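Local coordinates for acyl-CoA dehydrogenase (Mycobacterium thermoresistibile, PDB 3PFD), which catalyses the FAD-dependent dehydrogenation of saturated acyl-CoA thioesters to 2,3-dehydroacyl-CoA, passing the electrons on to an acceptor, at residues A370-T373 against Q374-E377. Numbering follows the deposited sequence.
Sequences AKIT and QIYE. With FDA (dihydroflavine-adenine dinucleotide), chain B.
Ile372 O, near the end of helix 363-373, is gripped by two amides of the following residues: Ile375 N at 2.9 Å, standing above the carbonyl plane, and Tyr376 N at 3.0 Å, almost in line with the C=O bond. The shared carbonyl thus takes its bonds from the third and fourth residues onward as the chain enters the loop before helix 380-391. Upstream, Ala370 O is likewise shared, by Thr373 N and by Thr373 OG1 at 2.7 Å; with OG1 lodged between the backbone N and the carbonyl carbon (chi1 67°), the hydroxyl meets that oxygen in the carbonyl plane.

The same backbone turn brings the Tyr376 ring across the Ile372 side chain at about a right angle. Ile372 CG1 sits 3.5 Å from the ring centroid, only 9° off the normal, a CH-pi contact centred on one face, while CG2 lies near the phenol end. Ile372 CD1 rises away from the ring to meet both flavin methyls, C8M and C7M each 3.6 Å from it, and Tyr376 CD1 comes within 3.5 Å of FDA C6, with the flavin at the phenol ring's edge. Tyr376 OH is hydrogen-bonded to Gln262.

Lys371 NZ reaches Gln374 OE1 at 2.9 Å, approaching from above the amide plane. The stronger hold on this buried ammonium comes from Gln350 OE1 of the second subunit, with Thr346 O of that subunit a further acceptor; its Gln350 NE2 binds Gln374 O. This helix-to-loop turn joins the subunit interface to the FAD pocket of the acyl-CoA dehydrogenase fold, where Ile372 and Tyr376 border the isoalloxazine's dimethylbenzene end.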
loop_
_atom_site.group_PDB
_atom_site.type_symbol
_atom_site.label_atom_id
_atom_site.label_comp_id
_atom_site.label_asym_id
_atom_site.label_seq_id
_atom_site.Cartn_x
_atom_site.Cartn_y
_atom_site.Cartn_z
ATOM N N ALA C 370 4.597 2.832 18.306
ATOM C CA ALA C 370 3.441 2.519 17.463
ATOM C C ALA C 370 3.379 1.027 17.143
ATOM O O ALA C 370 2.279 0.467 17.048
ATOM C CB ALA C 370 3.453 3.349 16.162
ATOM N N LYS C 371 4.545 0.398 16.987
ATOM C CA LYS C 371 4.630 -1.014 16.625
ATOM C C LYS C 371 3.885 -1.953 17.577
ATOM O O LYS C 371 3.316 -2.935 17.122
ATOM C CB LYS C 371 6.093 -1.480 16.483
ATOM C CG LYS C 371 6.240 -2.974 16.083
ATOM C CD LYS C 371 5.744 -3.227 14.623
ATOM C CE LYS C 371 5.144 -4.651 14.470
ATOM N NZ LYS C 371 4.391 -4.748 13.183
ATOM N N ILE C 372 3.889 -1.660 18.883
ATOM C CA ILE C 372 3.199 -2.531 19.844
ATOM C C ILE C 372 1.691 -2.571 19.616
ATOM O O ILE C 372 1.056 -3.580 19.925
ATOM C CB ILE C 372 3.501 -2.185 21.357
ATOM C CG1 ILE C 372 3.025 -3.299 22.303
ATOM C CG2 ILE C 372 2.816 -0.888 21.763
ATOM C CD1 ILE C 372 3.653 -4.712 22.042
ATOM N N THR C 373 1.113 -1.489 19.091
ATOM C CA THR C 373 -0.339 -1.413 18.963
ATOM C C THR C 373 -0.908 -2.448 17.978
ATOM O O THR C 373 -2.073 -2.835 18.095
ATOM C CB THR C 373 -0.843 0.016 18.638
ATOM O OG1 THR C 373 -0.397 0.386 17.333
ATOM C CG2 THR C 373 -0.288 1.030 19.661
ATOM N N GLN C 374 -0.079 -2.881 17.023
ATOM C CA GLN C 374 -0.445 -3.940 16.055
ATOM C C GLN C 374 -0.353 -5.337 16.674
ATOM O O GLN C 374 -0.817 -6.339 16.073
ATOM C CB GLN C 374 0.471 -3.874 14.820
ATOM C CG GLN C 374 0.354 -2.581 14.039
ATOM C CD GLN C 374 1.305 -2.520 12.855
ATOM O OE1 GLN C 374 2.531 -2.549 13.026
ATOM N NE2 GLN C 374 0.739 -2.447 11.639
ATOM N N ILE C 375 0.220 -5.412 17.882
ATOM C CA ILE C 375 0.569 -6.712 18.483
ATOM C C ILE C 375 -0.277 -7.048 19.697
ATOM O O ILE C 375 -0.860 -8.136 19.735
ATOM C CB ILE C 375 2.088 -6.840 18.826
ATOM C CG1 ILE C 375 2.941 -6.659 17.578
ATOM C CG2 ILE C 375 2.418 -8.202 19.565
ATOM C CD1 ILE C 375 4.414 -6.592 17.858
ATOM N N TYR C 376 -0.324 -6.170 20.708
ATOM C CA TYR C 376 -1.083 -6.555 21.909
ATOM C C TYR C 376 -2.583 -6.348 21.816
ATOM O O TYR C 376 -3.065 -5.735 20.861
ATOM C CB TYR C 376 -0.526 -6.023 23.257
ATOM C CG TYR C 376 -0.406 -4.531 23.467
ATOM C CD1 TYR C 376 0.280 -4.053 24.581
ATOM C CD2 TYR C 376 -0.936 -3.601 22.569
ATOM C CE1 TYR C 376 0.455 -2.680 24.806
ATOM C CE2 TYR C 376 -0.770 -2.210 22.782
ATOM C CZ TYR C 376 -0.068 -1.772 23.917
ATOM O OH TYR C 376 0.126 -0.436 24.174
ATOM N N GLU C 377 -3.286 -6.844 22.840
ATOM C CA GLU C 377 -4.739 -7.017 22.833
ATOM C C GLU C 377 -5.276 -7.690 21.553
ATOM O O GLU C 377 -6.369 -7.332 21.073
ATOM C CB GLU C 377 -5.466 -5.675 23.120
ATOM C CG GLU C 377 -5.105 -5.100 24.491
ATOM C CD GLU C 377 -6.133 -4.124 25.057
ATOM O OE1 GLU C 377 -7.311 -4.161 24.607
ATOM O OE2 GLU C 377 -5.749 -3.339 25.974
HETATM P PA FDA B . 1.996 -15.691 18.735
HETATM O O1A FDA B . 0.576 -16.036 19.093
HETATM O O2A FDA B . 3.083 -16.736 18.799
HETATM O O5B FDA B . 1.964 -15.070 17.248
HETATM C C5B FDA B . 3.085 -15.112 16.359
HETATM C C4B FDA B . 2.626 -14.687 14.957
HETATM O O4B FDA B . 1.717 -15.652 14.415
HETATM C C3B FDA B . 1.863 -13.361 14.982
HETATM O O3B FDA B . 2.142 -12.674 13.754
HETATM C C2B FDA B . 0.407 -13.794 14.989
HETATM O O2B FDA B . -0.470 -12.809 14.432
HETATM C C1B FDA B . 0.469 -15.033 14.124
HETATM N N9A FDA B . -0.676 -15.939 14.342
HETATM C C8A FDA B . -0.920 -16.672 15.444
HETATM N N7A FDA B . -2.059 -17.387 15.260
HETATM C C5A FDA B . -2.538 -17.095 14.027
HETATM C C6A FDA B . -3.668 -17.516 13.305
HETATM N N6A FDA B . -4.553 -18.401 13.859
HETATM N N1A FDA B . -3.866 -17.026 12.052
HETATM C C2A FDA B . -2.986 -16.142 11.530
HETATM N N3A FDA B . -1.886 -15.718 12.192
HETATM C C4A FDA B . -1.649 -16.175 13.448
HETATM N N1 FDA B . -0.831 -10.196 27.671
HETATM C C2 FDA B . -1.416 -10.177 28.908
HETATM O O2 FDA B . -1.979 -11.199 29.385
HETATM N N3 FDA B . -1.390 -9.046 29.645
HETATM C C4 FDA B . -0.796 -7.926 29.175
HETATM O O4 FDA B . -0.797 -6.926 29.913
HETATM C C4X FDA B . -0.204 -7.906 27.896
HETATM N N5 FDA B . 0.494 -6.840 27.455
HETATM C C5X FDA B . 1.476 -6.989 26.550
HETATM C C6 FDA B . 2.523 -6.062 26.454
HETATM C C7 FDA B . 3.581 -6.284 25.553
HETATM C C7M FDA B . 4.709 -5.281 25.441
HETATM C C8 FDA B . 3.576 -7.399 24.727
HETATM C C8M FDA B . 4.694 -7.659 23.732
HETATM C C9 FDA B . 2.537 -8.307 24.814
HETATM C C9A FDA B . 1.497 -8.115 25.729
HETATM N N10 FDA B . 0.583 -9.161 25.985
HETATM C C10 FDA B . -0.231 -9.077 27.147
HETATM C "C1'" FDA B . 0.654 -10.404 25.214
HETATM C "C2'" FDA B . 0.048 -10.247 23.813
HETATM O "O2'" FDA B . -1.395 -10.152 23.824
HETATM C "C3'" FDA B . 0.561 -11.387 22.960
HETATM O "O3'" FDA B . 1.931 -11.088 22.593
HETATM C "C4'" FDA B . -0.291 -11.598 21.693
HETATM O "O4'" FDA B . -1.568 -12.140 22.038
HETATM C "C5'" FDA B . 0.379 -12.539 20.700
HETATM O "O5'" FDA B . 0.848 -13.707 21.386
HETATM P P FDA B . 2.371 -14.177 21.164
HETATM O O1P FDA B . 3.265 -13.013 21.512
HETATM O O2P FDA B . 2.569 -15.507 21.853
HETATM O O3P FDA B . 2.474 -14.364 19.566
#